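Local coordinates for hypothetical protein (Bacteroides eggerthii, PDB 4JGL), which is of unknown function but has a streptavidin-like beta fold to which two extra alpha helices are added, at residues A[82-88]-A[100-106]; A[52-56]-A[164-169]. All blocks are in the same frame, centred on the assembly; numbering follows the deposited sequence. Where two conformers were deposited one is given.

Overall arrangement
Both contacts belong to one antiparallel, streptavidin-like sheet, about 12 Å apart between their centres, but they meet it differently. Interaction 1 is local: neighbouring strands 78-92 and 96-103 of a hairpin, zipped by backbone hydrogen bonds, with waters along a largely exposed edge. Interaction 2 is long-range and more buried, bringing the C-terminal end of helix 158-165 and the tail behind it against the start of strand 54-61. There the main chains share no hydrogen bonds; aliphatic side chains, a tyrosine ring and a lysine ammonium group do the joining. The two contacts touch where His85 ND1 meets Tyr167 OH at 2.7 Å, probably a hydrogen bond, so the chain's tail spans both.

Interaction 1 (A[82-88]-A[100-106]); sequences TPGHFVM and TIKKSSM
Gly84 O accepts two bonds: Ser104 N donates to it at 2.9 Å, tilted 35° from the carbonyl plane, and a water that also accepts from Lys103 NZ donates the second. This is the point where the antiparallel hairpin of strands 78-92 and 96-103, part of the streptavidin-like sheet, passes a classic beta bulge, Gly84 and His85 together facing Ile69 on the next strand. A second water ties the bulge to the loop that follows strand 96-103, bound to Gly84 N, His85 O and Ser104 OG. Further along, the ladder is regular: Phe86 N reaches Lys102 O at 2.8 Å, Lys102 N returns the bond to Phe86 O, and Met88 and Thr100 repeat the exchange.

The His85 ring, its CG anti to the carbonyl carbon (chi1 -74°), crosses the Lys103 side chain so that Lys103 CG sits over one face, while His85 CD2 comes within 3.6 Å of Lys103 CA. Its ND1 probably hydrogen-bonds Tyr167 OH, the two rings standing nearly perpendicular. An alanine at this position would remove the ring and is likely to leave that hydroxyl without its imidazole mate and Lys103 CG without the ring it lies over. Beyond it, Val87 and Ile101 point the same way, side by side with Val87 CG2 4.2 Å from Ile101 CG1, and helix 158-165 covers them through Leu163. Met88 and Thr100 project from the other face, where a water joins Met88 O to Thr100 OG1. At the opposite end of the contact, the folded side chain of selenomethionine Met106 brings its SE to 3.6 Å from Thr82 CG2 and 3.9 Å from Pro83 CD.

Interaction 2 (A[52-56]-A[164-169]); sequences KGLFL and VDNYGK. With EDO (1,2-ethanediol), chain E.
Leu54 and Tyr167 make the closest apolar touch here, Leu54 CD2 lying 3.7 Å from Tyr167 CD2 as the two side chains cross. Tyr167 CG stands anti to its own nitrogen (chi1 -159°), which sends the ring across Leu54 and into touch with Ile69 and Thr71 of strand 64-75. The other Leu54 methyl, CD1, slides past Val164 CG1 at 4.1 Å, and Val164 CG2 meets Leu56 CD2, so the valine touches two leucines of strand 54-61 and also Met49. The two leucines and Val164 are buried, and the tyrosine is partly exposed.

The outer side is polar and looser. Lys52, bent along its length, brings NZ to Val164 O at 3.2 Å, nearly in line with its C=O bond. That oxygen also accepts from Tyr167 N, and the partial negative charge of the helix end probably favours the ammonium group there. A weak bond joins the same NZ to Tyr167 O. In one of its two conformers Lys169 brings NZ to 4.2 Å from Lys52 NZ, a probably unfavourable approach of like charges. At the outer side of the helix, Asp165 OD1 accepts from O2 of a bound ethanediol, while OD2 pairs with Lys161.

Just past helix 158-165, one of the two helices added to the streptavidin-like fold, the chain ends in a type II beta turn from Asn166 to Lys169.

Interaction 1 (A[82-88]-A[100-106])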
loop_
_atom_site.group_PDB
_atom_site.type_symbol
_atom_site.label_atom_id
_atom_site.label_comp_id
_atom_site.label_asym_id
_atom_site.label_seq_id
_atom_site.Cartn_x
_atom_site.Cartn_y
_atom_site.Cartn_z
ATOM N N THR A 82 -10.525 -1.132 -3.952
ATOM C CA THR A 82 -11.631 -1.522 -3.077
ATOM C C THR A 82 -11.102 -2.332 -1.885
ATOM O O THR A 82 -10.329 -3.252 -2.065
ATOM C CB THR A 82 -12.645 -2.382 -3.847
ATOM O OG1 THR A 82 -13.125 -1.648 -4.985
ATOM C CG2 THR A 82 -13.816 -2.812 -2.957
ATOM N N PRO A 83 -11.493 -1.971 -0.660
ATOM C CA PRO A 83 -10.996 -2.684 0.502
ATOM C C PRO A 83 -11.219 -4.179 0.436
ATOM O O PRO A 83 -12.224 -4.640 -0.130
ATOM C CB PRO A 83 -11.775 -2.072 1.662
ATOM C CG PRO A 83 -12.146 -0.715 1.191
ATOM C CD PRO A 83 -12.330 -0.820 -0.284
ATOM N N GLY A 84 -10.283 -4.917 1.000
ATOM C CA GLY A 84 -10.332 -6.364 1.019
ATOM C C GLY A 84 -10.137 -6.891 2.424
ATOM O O GLY A 84 -11.099 -7.121 3.150
ATOM N N HIS A 85 -8.875 -7.034 2.825
ATOM C CA HIS A 85 -8.500 -7.557 4.125
ATOM C C HIS A 85 -7.417 -6.693 4.722
ATOM O O HIS A 85 -6.767 -5.925 4.026
ATOM C CB HIS A 85 -8.032 -9.014 4.007
ATOM C CG HIS A 85 -9.154 -9.972 3.778
ATOM N ND1 HIS A 85 -9.779 -10.089 2.557
ATOM C CD2 HIS A 85 -9.794 -10.813 4.624
ATOM C CE1 HIS A 85 -10.759 -10.976 2.663
ATOM N NE2 HIS A 85 -10.780 -11.438 3.901
ATOM N N PHE A 86 -7.210 -6.857 6.017
ATOM C CA PHE A 86 -6.174 -6.184 6.786
ATOM C C PHE A 86 -5.345 -7.224 7.505
ATOM O O PHE A 86 -5.882 -8.069 8.223
ATOM C CB PHE A 86 -6.819 -5.231 7.788
ATOM C CG PHE A 86 -5.826 -4.530 8.671
ATOM C CD1 PHE A 86 -5.038 -3.514 8.196
ATOM C CD2 PHE A 86 -5.666 -4.944 9.979
ATOM C CE1 PHE A 86 -4.088 -2.900 9.032
ATOM C CE2 PHE A 86 -4.763 -4.296 10.812
ATOM C CZ PHE A 86 -3.982 -3.304 10.313
ATOM N N VAL A 87 -4.041 -7.152 7.316
ATOM C CA VAL A 87 -3.095 -8.042 7.940
ATOM C C VAL A 87 -2.267 -7.253 8.918
ATOM O O VAL A 87 -1.728 -6.203 8.569
ATOM C CB VAL A 87 -2.161 -8.675 6.913
ATOM C CG1 VAL A 87 -1.175 -9.631 7.580
ATOM C CG2 VAL A 87 -2.958 -9.390 5.827
HETATM N N MSE A 88 -2.166 -7.735 10.147
HETATM C CA MSE A 88 -1.360 -7.094 11.167
HETATM C C MSE A 88 -0.197 -8.023 11.499
HETATM O O MSE A 88 -0.396 -9.218 11.700
HETATM C CB MSE A 88 -2.244 -6.800 12.381
HETATM C CG MSE A 88 -1.643 -5.899 13.445
HETATM SE SE MSE A 88 -3.009 -5.267 14.757
HETATM C CE MSE A 88 -3.244 -6.929 15.733
ATOM N N THR A 100 -2.054 -11.691 12.083
ATOM C CA THR A 100 -3.496 -11.843 12.166
ATOM C C THR A 100 -4.144 -11.164 10.975
ATOM O O THR A 100 -3.585 -10.207 10.420
ATOM C CB THR A 100 -4.065 -11.301 13.469
ATOM O OG1 THR A 100 -3.765 -9.915 13.589
ATOM C CG2 THR A 100 -3.537 -12.058 14.667
ATOM N N ILE A 101 -5.310 -11.661 10.597
ATOM C CA ILE A 101 -6.006 -11.209 9.419
ATOM C C ILE A 101 -7.466 -10.894 9.754
ATOM O O ILE A 101 -8.102 -11.651 10.494
ATOM C CB ILE A 101 -5.915 -12.265 8.301
ATOM C CG1 ILE A 101 -4.446 -12.640 8.016
ATOM C CG2 ILE A 101 -6.642 -11.803 7.068
ATOM C CD1 ILE A 101 -4.262 -14.015 7.301
ATOM N N LYS A 102 -7.961 -9.765 9.249
ATOM C CA LYS A 102 -9.344 -9.314 9.424
ATOM C C LYS A 102 -9.906 -8.955 8.046
ATOM O O LYS A 102 -9.188 -8.444 7.190
ATOM C CB LYS A 102 -9.416 -8.052 10.315
ATOM C CG LYS A 102 -8.962 -8.214 11.762
ATOM C CD LYS A 102 -10.141 -8.428 12.704
ATOM C CE LYS A 102 -9.885 -7.807 14.075
ATOM N NZ LYS A 102 -11.145 -7.619 14.876
ATOM N N LYS A 103 -11.188 -9.167 7.833
ATOM C CA LYS A 103 -11.873 -8.650 6.657
ATOM C C LYS A 103 -12.102 -7.163 6.856
ATOM O O LYS A 103 -12.607 -6.774 7.908
ATOM C CB LYS A 103 -13.226 -9.355 6.489
ATOM C CG LYS A 103 -13.916 -8.993 5.210
ATOM C CD LYS A 103 -15.158 -9.856 4.970
ATOM C CE LYS A 103 -15.735 -9.584 3.590
ATOM N NZ LYS A 103 -16.070 -8.136 3.399
ATOM N N SER A 104 -11.768 -6.343 5.867
ATOM C CA SER A 104 -12.011 -4.920 5.917
ATOM C C SER A 104 -13.476 -4.637 5.633
ATOM O O SER A 104 -14.100 -5.300 4.803
ATOM C CB SER A 104 -11.186 -4.185 4.863
ATOM O OG SER A 104 -9.802 -4.393 5.041
ATOM N N SER A 105 -14.005 -3.635 6.301
ATOM C CA SER A 105 -15.351 -3.161 6.025
ATOM C C SER A 105 -15.325 -2.126 4.923
ATOM O O SER A 105 -14.482 -1.228 4.915
ATOM C CB SER A 105 -15.894 -2.509 7.279
ATOM O OG SER A 105 -17.014 -1.676 6.985
HETATM N N MSE A 106 -16.274 -2.225 3.996
HETATM C CA MSE A 106 -16.457 -1.208 2.979
HETATM C C MSE A 106 -16.840 0.167 3.538
HETATM O O MSE A 106 -16.615 1.209 2.908
HETATM C CB MSE A 106 -17.585 -1.680 2.052
HETATM C CG MSE A 106 -17.220 -2.838 1.196
HETATM SE SE MSE A 106 -15.855 -2.458 -0.044
HETATM C CE MSE A 106 -16.699 -1.018 -1.097
HETATM O O HOH W 1 -8.314 -3.547 2.824
HETATM O O HOH W 2 -13.697 -7.650 2.282
HETATM O O HOH W 3 -5.554 -8.183 11.500
HETATM O O HOH W 4 -1.191 -9.547 14.599
#

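Interaction 2 (A[52-56]-A[164-169])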
loop_
_atom_site.group_PDB
_atom_site.type_symbol
_atom_site.label_atom_id
_atom_site.label_comp_id
_atom_site.label_asym_id
_atom_site.label_seq_id
_atom_site.Cartn_x
_atom_site.Cartn_y
_atom_site.Cartn_z
ATOM N N LYS A 52 -1.966 -10.104 -9.800
ATOM C CA LYS A 52 -3.028 -10.543 -8.908
ATOM C C LYS A 52 -4.185 -9.549 -8.804
ATOM O O LYS A 52 -5.191 -9.846 -8.160
ATOM C CB LYS A 52 -2.463 -10.760 -7.518
ATOM C CG LYS A 52 -1.353 -11.796 -7.430
ATOM C CD LYS A 52 -1.526 -12.661 -6.202
ATOM C CE LYS A 52 -2.533 -13.801 -6.435
ATOM N NZ LYS A 52 -3.882 -13.598 -5.780
ATOM N N GLY A 53 -4.068 -8.380 -9.425
ATOM C CA GLY A 53 -5.051 -7.332 -9.278
ATOM C C GLY A 53 -5.201 -6.836 -7.850
ATOM O O GLY A 53 -6.296 -6.544 -7.407
ATOM N N LEU A 54 -4.077 -6.773 -7.121
ATOM C CA LEU A 54 -4.069 -6.306 -5.749
ATOM C C LEU A 54 -3.200 -5.067 -5.599
ATOM O O LEU A 54 -2.206 -4.879 -6.305
ATOM C CB LEU A 54 -3.528 -7.376 -4.816
ATOM C CG LEU A 54 -4.245 -8.723 -4.864
ATOM C CD1 LEU A 54 -3.520 -9.686 -3.932
ATOM C CD2 LEU A 54 -5.713 -8.586 -4.461
ATOM N N PHE A 55 -3.599 -4.234 -4.652
ATOM C CA PHE A 55 -2.838 -3.077 -4.215
ATOM C C PHE A 55 -2.706 -3.175 -2.713
ATOM O O PHE A 55 -3.717 -3.284 -2.008
ATOM C CB PHE A 55 -3.517 -1.770 -4.615
ATOM C CG PHE A 55 -2.836 -0.563 -4.036
ATOM C CD1 PHE A 55 -1.617 -0.156 -4.540
ATOM C CD2 PHE A 55 -3.362 0.093 -2.953
ATOM C CE1 PHE A 55 -0.920 0.939 -3.984
ATOM C CE2 PHE A 55 -2.673 1.205 -2.395
ATOM C CZ PHE A 55 -1.451 1.574 -2.896
ATOM N N LEU A 56 -1.474 -3.183 -2.204
ATOM C CA LEU A 56 -1.246 -3.259 -0.775
ATOM C C LEU A 56 -0.770 -1.928 -0.238
ATOM O O LEU A 56 0.027 -1.253 -0.865
ATOM C CB LEU A 56 -0.238 -4.359 -0.445
ATOM C CG LEU A 56 -0.765 -5.790 -0.483
ATOM C CD1 LEU A 56 -1.249 -6.149 -1.879
ATOM C CD2 LEU A 56 0.308 -6.765 0.021
ATOM N N VAL A 164 -1.799 -13.663 0.424
ATOM C CA VAL A 164 -1.681 -12.915 -0.810
ATOM C C VAL A 164 -1.686 -13.863 -2.020
ATOM O O VAL A 164 -2.412 -13.642 -2.974
ATOM C CB VAL A 164 -0.443 -12.019 -0.794
ATOM C CG1 VAL A 164 -0.181 -11.406 -2.184
ATOM C CG2 VAL A 164 -0.628 -10.893 0.242
ATOM N N ASP A 165 -0.889 -14.919 -1.951
ATOM C CA ASP A 165 -0.776 -15.852 -3.086
ATOM C C ASP A 165 -2.112 -16.522 -3.409
ATOM O O ASP A 165 -2.403 -16.784 -4.579
ATOM C CB ASP A 165 0.279 -16.934 -2.827
ATOM C CG ASP A 165 1.696 -16.415 -2.923
ATOM O OD1 ASP A 165 1.883 -15.312 -3.483
ATOM O OD2 ASP A 165 2.612 -17.123 -2.433
ATOM N N ASN A 166 -2.909 -16.803 -2.381
ATOM C CA ASN A 166 -4.145 -17.552 -2.529
ATOM C C ASN A 166 -5.366 -16.649 -2.639
ATOM O O ASN A 166 -6.497 -17.133 -2.719
ATOM C CB ASN A 166 -4.307 -18.545 -1.369
ATOM C CG ASN A 166 -3.198 -19.584 -1.328
ATOM O OD1 ASN A 166 -2.434 -19.737 -2.280
ATOM N ND2 ASN A 166 -3.087 -20.280 -0.202
ATOM N N TYR A 167 -5.139 -15.338 -2.675
ATOM C CA TYR A 167 -6.216 -14.369 -2.519
ATOM C C TYR A 167 -7.211 -14.432 -3.669
ATOM O O TYR A 167 -6.814 -14.550 -4.837
ATOM C CB TYR A 167 -5.641 -12.952 -2.458
ATOM C CG TYR A 167 -6.578 -11.950 -1.807
ATOM C CD1 TYR A 167 -6.585 -11.770 -0.432
ATOM C CD2 TYR A 167 -7.493 -11.226 -2.561
ATOM C CE1 TYR A 167 -7.445 -10.865 0.182
ATOM C CE2 TYR A 167 -8.366 -10.315 -1.956
ATOM C CZ TYR A 167 -8.335 -10.145 -0.589
ATOM O OH TYR A 167 -9.185 -9.266 0.016
ATOM N N GLY A 168 -8.494 -14.373 -3.324
ATOM C CA GLY A 168 -9.580 -14.359 -4.293
ATOM C C GLY A 168 -9.649 -15.608 -5.153
ATOM O O GLY A 168 -10.469 -15.681 -6.062
ATOM N N LYS A 169 -8.790 -16.582 -4.858
ATOM C CA LYS A 169 -8.540 -17.697 -5.746
ATOM C C LYS A 169 -8.732 -18.998 -5.012
ATOM O O LYS A 169 -9.227 -19.074 -3.882
ATOM C CB LYS A 169 -7.105 -17.656 -6.271
ATOM C CG LYS A 169 -6.860 -16.731 -7.441
ATOM C CD LYS A 169 -5.423 -16.878 -7.921
ATOM C CE LYS A 169 -5.063 -15.857 -8.977
ATOM N NZ LYS A 169 -3.603 -15.891 -9.262
ATOM O OXT LYS A 169 -8.346 -20.002 -5.588
HETATM C C1 EDO E . 3.967 -12.180 -3.521
HETATM O O1 EDO E . 5.030 -12.096 -4.478
HETATM C C2 EDO E . 4.337 -13.256 -2.517
HETATM O O2 EDO E . 4.449 -14.509 -3.201
#